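Local coordinates for alpha-rhamnosidase (Dictyoglomus thermophilum, PDB 6I60), which probably catalyses the hydrolysis of terminal non-reducing alpha-L-rhamnose residues in alpha-L-rhamnosides, at residues N489-R500 against G814-M822; S553-W561 against S606-C614. One frame throughout, in Å; residues are numbered along the deposited sequence.

Contact 1 (N489-R500 against G814-M822); sequences NLMSIPTDCPQR and GMNSHNHIM
His-820 turns its imidazole against Asp-496, Cys-497 and Arg-500, each meeting a different part of it. At its root, CB of His-820 lies 4.0 Å from Asp-496 O. The same carbonyl oxygen stands over the middle of one ring face, 3.6 Å from His-820 CG, and also takes a CA-H...O contact from this residue. On one side of the ring, His-820 ND1 donates to Ser-817 OG at 3.1 Å within the ring plane, which helps set the rotation of the imidazole; next to it, CE1 abuts Cys-497 CB at 3.3 Å. At the tip, NE2 of His-820 faces Arg-500 NH2 edge-on at 3.9 Å, the guanidinium turned 63° from the ring. With an alanine here, Ser-817 OG would probably lose its imidazole donor and a gap would open beside Cys-497 CB and below Asp-496 O. Arg-500 arrives on a chain extended from CG to NE, and Glu-805 and Glu-502 hold its end by salt bridges. Farther along, Asn-489 ND2 donates to Asn-819 O at 3.2 Å and 165°, from above the carbonyl plane, while Asn-489 OD1 accepts from Thr-495 OG1 in plane, so the amide is held at both ends. A water links Asp-496 O to Ile-821 N. Triethylene glycol, probably from the crystallisation liquor, lies beside Asp-496. Two buried interhelical loops thus meet in the six-hairpin, (alpha/alpha)6-barrel domain typical of this rhamnosidase family.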
loop_
_atom_site.group_PDB
_atom_site.type_symbol
_atom_site.label_atom_id
_atom_site.label_comp_id
_atom_site.label_asym_id
_atom_site.label_seq_id
_atom_site.Cartn_x
_atom_site.Cartn_y
_atom_site.Cartn_z
ATOM N N ASN A 489 -2.010 7.332 3.243
ATOM C CA ASN A 489 -2.515 6.247 4.071
ATOM C C ASN A 489 -1.729 4.957 3.868
ATOM O O ASN A 489 -2.293 3.861 3.928
ATOM C CB ASN A 489 -3.999 6.018 3.796
ATOM C CG ASN A 489 -4.877 7.014 4.515
ATOM O OD1 ASN A 489 -4.862 7.098 5.743
ATOM N ND2 ASN A 489 -5.646 7.784 3.754
ATOM N N LEU A 490 -0.422 5.073 3.628
ATOM C CA LEU A 490 0.468 3.923 3.478
ATOM C C LEU A 490 1.631 4.121 4.446
ATOM O O LEU A 490 2.644 4.733 4.096
ATOM C CB LEU A 490 0.944 3.776 2.035
ATOM C CG LEU A 490 -0.084 3.279 1.013
ATOM C CD1 LEU A 490 0.545 3.147 -0.366
ATOM C CD2 LEU A 490 -0.703 1.959 1.450
ATOM N N MET A 491 1.482 3.609 5.662
ATOM C CA MET A 491 2.510 3.694 6.700
ATOM C C MET A 491 2.823 2.280 7.186
ATOM O O MET A 491 2.535 1.936 8.336
ATOM C CB MET A 491 2.048 4.595 7.852
ATOM C CG MET A 491 1.784 6.030 7.446
ATOM S SD MET A 491 3.284 6.846 6.878
ATOM C CE MET A 491 4.411 6.408 8.193
ATOM N N SER A 492 3.391 1.463 6.294
ATOM C CA SER A 492 3.654 0.043 6.525
ATOM C C SER A 492 2.353 -0.748 6.652
ATOM O O SER A 492 2.350 -1.974 6.506
ATOM C CB SER A 492 4.535 -0.163 7.764
ATOM O OG SER A 492 3.766 -0.141 8.953
ATOM N N ILE A 493 1.250 -0.054 6.922
ATOM C CA ILE A 493 -0.084 -0.656 6.912
ATOM C C ILE A 493 -1.054 0.302 6.246
ATOM O O ILE A 493 -0.921 1.529 6.345
ATOM C CB ILE A 493 -0.583 -0.987 8.336
ATOM C CG1 ILE A 493 -0.491 0.248 9.237
ATOM C CG2 ILE A 493 0.199 -2.154 8.926
ATOM C CD1 ILE A 493 -1.319 0.148 10.500
ATOM N N PRO A 494 -2.042 -0.241 5.535
ATOM C CA PRO A 494 -3.074 0.619 4.932
ATOM C C PRO A 494 -3.972 1.207 6.010
ATOM O O PRO A 494 -4.689 0.481 6.702
ATOM C CB PRO A 494 -3.840 -0.336 4.010
ATOM C CG PRO A 494 -3.597 -1.694 4.578
ATOM C CD PRO A 494 -2.224 -1.660 5.186
ATOM N N THR A 495 -3.933 2.528 6.150
ATOM C CA THR A 495 -4.678 3.224 7.189
ATOM C C THR A 495 -5.913 3.916 6.617
ATOM O O THR A 495 -6.054 4.100 5.406
ATOM C CB THR A 495 -3.788 4.248 7.901
ATOM O OG1 THR A 495 -3.504 5.342 7.019
ATOM C CG2 THR A 495 -2.483 3.602 8.338
ATOM N N ASP A 496 -6.821 4.290 7.521
ATOM C CA ASP A 496 -8.031 4.998 7.117
ATOM C C ASP A 496 -7.769 6.493 6.973
ATOM O O ASP A 496 -8.143 7.103 5.966
ATOM C CB ASP A 496 -9.155 4.738 8.127
ATOM C CG ASP A 496 -8.760 5.090 9.554
ATOM O OD1 ASP A 496 -7.558 5.003 9.884
ATOM O OD2 ASP A 496 -9.652 5.457 10.349
ATOM N N CYS A 497 -7.123 7.090 7.965
ATOM C CA CYS A 497 -6.772 8.499 7.977
ATOM C C CYS A 497 -5.380 8.636 8.568
ATOM O O CYS A 497 -4.910 7.737 9.274
ATOM C CB CYS A 497 -7.773 9.327 8.794
ATOM S SG CYS A 497 -8.057 8.718 10.469
ATOM N N PRO A 498 -4.683 9.733 8.280
ATOM C CA PRO A 498 -3.323 9.881 8.802
ATOM C C PRO A 498 -3.136 11.070 9.733
ATOM O O PRO A 498 -1.998 11.403 10.077
ATOM C CB PRO A 498 -2.503 10.056 7.523
ATOM C CG PRO A 498 -3.484 10.755 6.551
ATOM C CD PRO A 498 -4.891 10.613 7.118
ATOM N N GLN A 499 -4.223 11.719 10.153
ATOM C CA GLN A 499 -4.112 12.998 10.843
ATOM C C GLN A 499 -4.570 12.978 12.295
ATOM O O GLN A 499 -4.040 13.749 13.099
ATOM C CB GLN A 499 -4.892 14.081 10.079
ATOM C CG GLN A 499 -6.389 14.120 10.360
ATOM C CD GLN A 499 -7.161 13.075 9.579
ATOM O OE1 GLN A 499 -7.094 13.023 8.351
ATOM N NE2 GLN A 499 -7.897 12.232 10.292
ATOM N N ARG A 500 -5.519 12.121 12.665
ATOM C CA ARG A 500 -6.104 12.169 13.996
ATOM C C ARG A 500 -5.594 11.011 14.857
ATOM O O ARG A 500 -4.646 10.302 14.498
ATOM C CB ARG A 500 -7.632 12.173 13.897
ATOM C CG ARG A 500 -8.239 10.903 13.326
ATOM C CD ARG A 500 -9.703 11.117 12.974
ATOM N NE ARG A 500 -10.362 9.885 12.548
ATOM C CZ ARG A 500 -11.475 9.851 11.822
ATOM N NH1 ARG A 500 -12.051 10.981 11.439
ATOM N NH2 ARG A 500 -12.012 8.690 11.475
ATOM N N GLY A 814 -15.248 14.680 15.527
ATOM C CA GLY A 814 -16.025 13.569 15.024
ATOM C C GLY A 814 -15.582 13.170 13.631
ATOM O O GLY A 814 -14.672 13.752 13.033
ATOM N N MET A 815 -16.252 12.148 13.101
ATOM C CA MET A 815 -15.873 11.571 11.816
ATOM C C MET A 815 -15.962 12.591 10.688
ATOM O O MET A 815 -16.863 12.517 9.848
ATOM C CB MET A 815 -16.749 10.360 11.503
ATOM C CG MET A 815 -16.130 9.038 11.907
ATOM S SD MET A 815 -17.201 7.640 11.541
ATOM C CE MET A 815 -18.099 8.249 10.118
ATOM N N ASN A 816 -15.022 13.539 10.655
ATOM C CA ASN A 816 -15.010 14.619 9.675
ATOM C C ASN A 816 -13.645 14.749 9.009
ATOM O O ASN A 816 -13.266 15.842 8.579
ATOM C CB ASN A 816 -15.396 15.954 10.319
ATOM C CG ASN A 816 -16.768 15.928 10.964
ATOM O OD1 ASN A 816 -17.639 15.148 10.579
ATOM N ND2 ASN A 816 -16.974 16.804 11.943
ATOM N N SER A 817 -12.892 13.656 8.922
ATOM C CA SER A 817 -11.526 13.738 8.422
ATOM C C SER A 817 -11.503 14.065 6.933
ATOM O O SER A 817 -12.415 13.712 6.179
ATOM C CB SER A 817 -10.779 12.431 8.673
ATOM O OG SER A 817 -9.653 12.322 7.818
ATOM N N HIS A 818 -10.434 14.745 6.513
ATOM C CA HIS A 818 -10.300 15.244 5.150
ATOM C C HIS A 818 -9.190 14.544 4.372
ATOM O O HIS A 818 -8.670 15.108 3.403
ATOM C CB HIS A 818 -10.058 16.753 5.166
ATOM C CG HIS A 818 -11.307 17.564 5.312
ATOM N ND1 HIS A 818 -11.623 18.604 4.464
ATOM C CD2 HIS A 818 -12.320 17.487 6.208
ATOM C CE1 HIS A 818 -12.777 19.133 4.831
ATOM N NE2 HIS A 818 -13.221 18.474 5.886
ATOM N N ASN A 819 -8.812 13.335 4.771
ATOM C CA ASN A 819 -7.793 12.577 4.056
ATOM C C ASN A 819 -8.080 11.084 4.201
ATOM O O ASN A 819 -7.287 10.311 4.732
ATOM C CB ASN A 819 -6.396 12.938 4.556
ATOM C CG ASN A 819 -5.307 12.563 3.564
ATOM O OD1 ASN A 819 -5.560 11.872 2.576
ATOM N ND2 ASN A 819 -4.087 13.019 3.824
ATOM N N HIS A 820 -9.239 10.659 3.715
ATOM C CA HIS A 820 -9.617 9.256 3.717
ATOM C C HIS A 820 -9.418 8.645 2.335
ATOM O O HIS A 820 -9.361 9.343 1.320
ATOM C CB HIS A 820 -11.069 9.081 4.165
ATOM C CG HIS A 820 -11.220 8.850 5.636
ATOM N ND1 HIS A 820 -10.649 9.679 6.579
ATOM C CD2 HIS A 820 -11.866 7.882 6.327
ATOM C CE1 HIS A 820 -10.946 9.233 7.788
ATOM N NE2 HIS A 820 -11.681 8.143 7.662
ATOM N N ILE A 821 -9.316 7.319 2.312
ATOM C CA ILE A 821 -9.024 6.580 1.090
ATOM C C ILE A 821 -10.121 5.592 0.720
ATOM O O ILE A 821 -10.070 5.019 -0.380
ATOM C CB ILE A 821 -7.664 5.852 1.197
ATOM C CG1 ILE A 821 -7.149 5.412 -0.178
ATOM C CG2 ILE A 821 -7.758 4.676 2.160
ATOM C CD1 ILE A 821 -7.325 6.450 -1.263
ATOM N N MET A 822 -11.124 5.387 1.578
ATOM C CA MET A 822 -12.140 4.377 1.298
ATOM C C MET A 822 -12.934 4.712 0.041
ATOM O O MET A 822 -13.302 3.815 -0.727
ATOM C CB MET A 822 -13.073 4.224 2.499
ATOM C CG MET A 822 -13.411 5.532 3.196
ATOM S SD MET A 822 -14.295 5.269 4.746
ATOM C CE MET A 822 -15.247 6.780 4.860
HETATM O O HOH W 1 -9.958 5.662 4.420
#

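Contact 2 (S553-W561 against S606-C614); sequences SIYPGDPAW and SFYKYGDWC. With AE3 (2-(2-ethoxyethoxy)ethanol), chain H.
Tyr-610 lies across Trp-561 with the side chains roughly at right angles, its CD1 above the middle of the indole face and 3.4 Å from Trp-561 CE2, the ring planes inclined by 44°. Tyr-610 CB adds a CH-pi contact over the six-membered ring of Trp-561, 3.8 Å from the centroid. Trp-613 approaches the same indole at its edge, CB lying 3.8 Å from Trp-561 CH2, and turns a face of its own ring to Tyr-610 CD2. Asp-558, whose CB touches Tyr-610 CD1, sends its carboxylate to loop 606-614. Its OD2 receives Lys-609 N at 2.8 Å, nearly head-on to the C-O bond, and Tyr-610 N at 3.1 Å from above the carboxylate plane, a reach made possible by CG standing anti to the backbone N (chi1 -169°). Asp-558 is also the N-cap of helix 559-562, its OD1 accepting Ala-560 N through the anti lone pair at 2.8 Å; one carboxylate therefore caps this helix of the six-hairpin domain and binds two successive backbone N-H groups of the loop. The Lys-609 chain, bent at chi3, swings NZ back to Pro-556 O, a hydrogen bond modelled too short to be trusted. Lys-609 NZ also forms a salt bridge with Asp-546, which accepts the Tyr-610 hydroxyl as well. The Phe-607 ring brings CE1 edge-on to Gly-557 O at 3.7 Å. 2-(2-Ethoxyethoxy)ethanol, hydrogen-bonded to Lys-539, brings its C6 within 3.3 Å of Tyr-555 O.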
loop_
_atom_site.group_PDB
_atom_site.type_symbol
_atom_site.label_atom_id
_atom_site.label_comp_id
_atom_site.label_asym_id
_atom_site.label_seq_id
_atom_site.Cartn_x
_atom_site.Cartn_y
_atom_site.Cartn_z
ATOM N N SER A 553 -8.898 -4.124 19.512
ATOM C CA SER A 553 -9.473 -5.453 19.336
ATOM C C SER A 553 -10.957 -5.316 19.017
ATOM O O SER A 553 -11.762 -4.997 19.897
ATOM C CB SER A 553 -9.254 -6.303 20.585
ATOM O OG SER A 553 -8.043 -7.033 20.497
ATOM N N ILE A 554 -11.320 -5.552 17.761
ATOM C CA ILE A 554 -12.717 -5.540 17.328
ATOM C C ILE A 554 -12.981 -6.891 16.671
ATOM O O ILE A 554 -12.774 -7.080 15.469
ATOM C CB ILE A 554 -13.032 -4.375 16.387
ATOM C CG1 ILE A 554 -13.009 -3.057 17.159
ATOM C CG2 ILE A 554 -14.409 -4.544 15.762
ATOM C CD1 ILE A 554 -11.790 -2.217 16.899
ATOM N N TYR A 555 -13.432 -7.852 17.474
ATOM C CA TYR A 555 -13.773 -9.186 17.018
ATOM C C TYR A 555 -15.223 -9.501 17.361
ATOM O O TYR A 555 -15.680 -9.174 18.461
ATOM C CB TYR A 555 -12.870 -10.246 17.664
ATOM C CG TYR A 555 -11.431 -10.251 17.201
ATOM C CD1 TYR A 555 -10.461 -9.518 17.874
ATOM C CD2 TYR A 555 -11.035 -11.013 16.110
ATOM C CE1 TYR A 555 -9.140 -9.533 17.464
ATOM C CE2 TYR A 555 -9.716 -11.036 15.691
ATOM C CZ TYR A 555 -8.772 -10.295 16.373
ATOM O OH TYR A 555 -7.459 -10.313 15.960
ATOM N N PRO A 556 -15.977 -10.126 16.445
ATOM C CA PRO A 556 -15.545 -10.459 15.085
ATOM C C PRO A 556 -15.681 -9.276 14.135
ATOM O O PRO A 556 -16.123 -8.204 14.547
ATOM C CB PRO A 556 -16.493 -11.586 14.686
ATOM C CG PRO A 556 -17.741 -11.295 15.439
ATOM C CD PRO A 556 -17.330 -10.635 16.732
ATOM N N GLY A 557 -15.315 -9.474 12.875
ATOM C CA GLY A 557 -15.298 -8.404 11.901
ATOM C C GLY A 557 -16.550 -8.362 11.045
ATOM O O GLY A 557 -17.237 -9.365 10.865
ATOM N N ASP A 558 -16.844 -7.173 10.528
ATOM C CA ASP A 558 -17.922 -7.025 9.564
ATOM C C ASP A 558 -17.567 -7.779 8.285
ATOM O O ASP A 558 -16.412 -7.748 7.849
ATOM C CB ASP A 558 -18.164 -5.544 9.259
ATOM C CG ASP A 558 -19.446 -5.302 8.479
ATOM O OD1 ASP A 558 -19.484 -5.614 7.270
ATOM O OD2 ASP A 558 -20.416 -4.787 9.074
ATOM N N PRO A 559 -18.525 -8.481 7.675
ATOM C CA PRO A 559 -18.210 -9.201 6.428
ATOM C C PRO A 559 -17.684 -8.296 5.327
ATOM O O PRO A 559 -16.801 -8.707 4.564
ATOM C CB PRO A 559 -19.549 -9.849 6.055
ATOM C CG PRO A 559 -20.274 -9.983 7.353
ATOM C CD PRO A 559 -19.883 -8.778 8.160
ATOM N N ALA A 560 -18.194 -7.064 5.228
ATOM C CA ALA A 560 -17.662 -6.115 4.256
ATOM C C ALA A 560 -16.250 -5.667 4.604
ATOM O O ALA A 560 -15.545 -5.144 3.735
ATOM C CB ALA A 560 -18.578 -4.894 4.150
ATOM N N TRP A 561 -15.829 -5.856 5.853
ATOM C CA TRP A 561 -14.489 -5.502 6.301
ATOM C C TRP A 561 -13.545 -6.699 6.245
ATOM O O TRP A 561 -12.470 -6.621 5.641
ATOM C CB TRP A 561 -14.552 -4.936 7.726
ATOM C CG TRP A 561 -14.629 -3.436 7.793
ATOM C CD1 TRP A 561 -13.772 -2.604 8.451
ATOM C CD2 TRP A 561 -15.619 -2.595 7.189
ATOM N NE1 TRP A 561 -14.163 -1.297 8.291
ATOM C CE2 TRP A 561 -15.294 -1.264 7.519
ATOM C CE3 TRP A 561 -16.748 -2.835 6.400
ATOM C CZ2 TRP A 561 -16.055 -0.180 7.088
ATOM C CZ3 TRP A 561 -17.501 -1.758 5.972
ATOM C CH2 TRP A 561 -17.151 -0.447 6.317
ATOM N N SER A 606 -27.288 -11.916 9.171
ATOM C CA SER A 606 -27.950 -10.737 9.706
ATOM C C SER A 606 -26.998 -9.831 10.473
ATOM O O SER A 606 -27.327 -8.661 10.697
ATOM C CB SER A 606 -29.109 -11.153 10.614
ATOM O OG SER A 606 -29.442 -10.112 11.514
ATOM N N PHE A 607 -25.837 -10.336 10.877
ATOM C CA PHE A 607 -24.892 -9.539 11.646
ATOM C C PHE A 607 -24.168 -8.554 10.738
ATOM O O PHE A 607 -23.660 -8.928 9.677
ATOM C CB PHE A 607 -23.878 -10.435 12.360
ATOM C CG PHE A 607 -22.689 -9.686 12.901
ATOM C CD1 PHE A 607 -21.421 -9.897 12.379
ATOM C CD2 PHE A 607 -22.841 -8.762 13.926
ATOM C CE1 PHE A 607 -20.327 -9.205 12.873
ATOM C CE2 PHE A 607 -21.749 -8.067 14.423
ATOM C CZ PHE A 607 -20.492 -8.289 13.896
ATOM N N TYR A 608 -24.128 -7.295 11.162
ATOM C CA TYR A 608 -23.369 -6.262 10.475
ATOM C C TYR A 608 -23.208 -5.086 11.424
ATOM O O TYR A 608 -24.072 -4.827 12.266
ATOM C CB TYR A 608 -24.051 -5.815 9.176
ATOM C CG TYR A 608 -25.171 -4.821 9.374
ATOM C CD1 TYR A 608 -26.446 -5.246 9.721
ATOM C CD2 TYR A 608 -24.957 -3.457 9.207
ATOM C CE1 TYR A 608 -27.477 -4.343 9.903
ATOM C CE2 TYR A 608 -25.983 -2.545 9.388
ATOM C CZ TYR A 608 -27.241 -2.994 9.735
ATOM O OH TYR A 608 -28.268 -2.095 9.916
ATOM N N LYS A 609 -22.091 -4.384 11.282
ATOM C CA LYS A 609 -21.812 -3.194 12.077
ATOM C C LYS A 609 -21.769 -1.922 11.250
ATOM O O LYS A 609 -22.354 -0.913 11.647
ATOM C CB LYS A 609 -20.483 -3.358 12.821
ATOM C CG LYS A 609 -20.467 -4.520 13.798
ATOM C CD LYS A 609 -19.107 -4.668 14.452
ATOM C CE LYS A 609 -18.141 -5.402 13.541
ATOM N NZ LYS A 609 -17.050 -6.060 14.310
ATOM N N TYR A 610 -21.102 -1.954 10.100
ATOM C CA TYR A 610 -20.925 -0.782 9.256
ATOM C C TYR A 610 -21.748 -0.838 7.979
ATOM O O TYR A 610 -22.491 0.103 7.683
ATOM C CB TYR A 610 -19.437 -0.610 8.916
ATOM C CG TYR A 610 -18.517 -0.918 10.075
ATOM C CD1 TYR A 610 -17.581 -1.942 9.992
ATOM C CD2 TYR A 610 -18.589 -0.190 11.255
ATOM C CE1 TYR A 610 -16.742 -2.229 11.051
ATOM C CE2 TYR A 610 -17.752 -0.469 12.320
ATOM C CZ TYR A 610 -16.832 -1.490 12.211
ATOM O OH TYR A 610 -15.998 -1.774 13.269
ATOM N N GLY A 611 -21.642 -1.924 7.216
ATOM C CA GLY A 611 -22.380 -2.016 5.967
ATOM C C GLY A 611 -21.925 -0.958 4.983
ATOM O O GLY A 611 -20.737 -0.636 4.883
ATOM N N ASP A 612 -22.885 -0.402 4.243
ATOM C CA ASP A 612 -22.617 0.708 3.327
ATOM C C ASP A 612 -22.302 1.946 4.163
ATOM O O ASP A 612 -23.152 2.802 4.422
ATOM C CB ASP A 612 -23.802 0.939 2.398
ATOM C CG ASP A 612 -23.387 1.492 1.050
ATOM O OD1 ASP A 612 -22.187 1.411 0.711
ATOM O OD2 ASP A 612 -24.263 2.010 0.327
ATOM N N TRP A 613 -21.045 2.033 4.591
ATOM C CA TRP A 613 -20.610 3.086 5.500
ATOM C C TRP A 613 -20.632 4.447 4.813
ATOM O O TRP A 613 -20.100 4.609 3.709
ATOM C CB TRP A 613 -19.202 2.777 6.006
ATOM C CG TRP A 613 -18.816 3.463 7.281
ATOM C CD1 TRP A 613 -17.757 4.303 7.468
ATOM C CD2 TRP A 613 -19.465 3.347 8.552
ATOM N NE1 TRP A 613 -17.711 4.725 8.775
ATOM C CE2 TRP A 613 -18.749 4.152 9.461
ATOM C CE3 TRP A 613 -20.584 2.648 9.008
ATOM C CZ2 TRP A 613 -19.113 4.271 10.800
ATOM C CZ3 TRP A 613 -20.944 2.765 10.337
ATOM C CH2 TRP A 613 -20.211 3.570 11.217
ATOM N N CYS A 614 -21.260 5.422 5.473
ATOM C CA CYS A 614 -21.222 6.829 5.075
ATOM C C CYS A 614 -21.875 7.054 3.709
ATOM O O CYS A 614 -21.243 7.501 2.749
ATOM C CB CYS A 614 -19.787 7.362 5.097
ATOM S SG CYS A 614 -19.095 7.463 6.753
HETATM C C2 AE3 H . -8.983 -11.366 20.950
HETATM O O2 AE3 H . -10.354 -11.690 21.063
HETATM C C3 AE3 H . -10.937 -11.252 22.273
HETATM C C4 AE3 H . -12.266 -11.958 22.455
HETATM O O3 AE3 H . -13.025 -11.822 21.271
HETATM C C5 AE3 H . -14.347 -12.309 21.398
HETATM C C6 AE3 H . -15.153 -11.886 20.185
HETATM O O4 AE3 H . -16.532 -12.126 20.433
#

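Overall arrangement
Contacts 1 and 2 both belong to the six-hairpin glycosidase range, the largely helical part of the chain, with centres about 18 Å apart. Contact 2 is nested along the chain inside the long loop that contact 1 closes: the order is 489-500, 553-561, 606-614, 814-822. Contact 1 is buried, its centre about 13 Å from that of the chain; contact 2 is partly buried, its centre about 22 Å from it. Met-815 CE packs on Cys-614 SG at 3.6 Å and beside Trp-613, joining the loop before helix 826-835 to that between helices 586-599 and 626-648. Triethylene glycol beside Asp-496 and Trp-561, though probably from the crystallisation liquor, is consistent with a pocket that both contacts border.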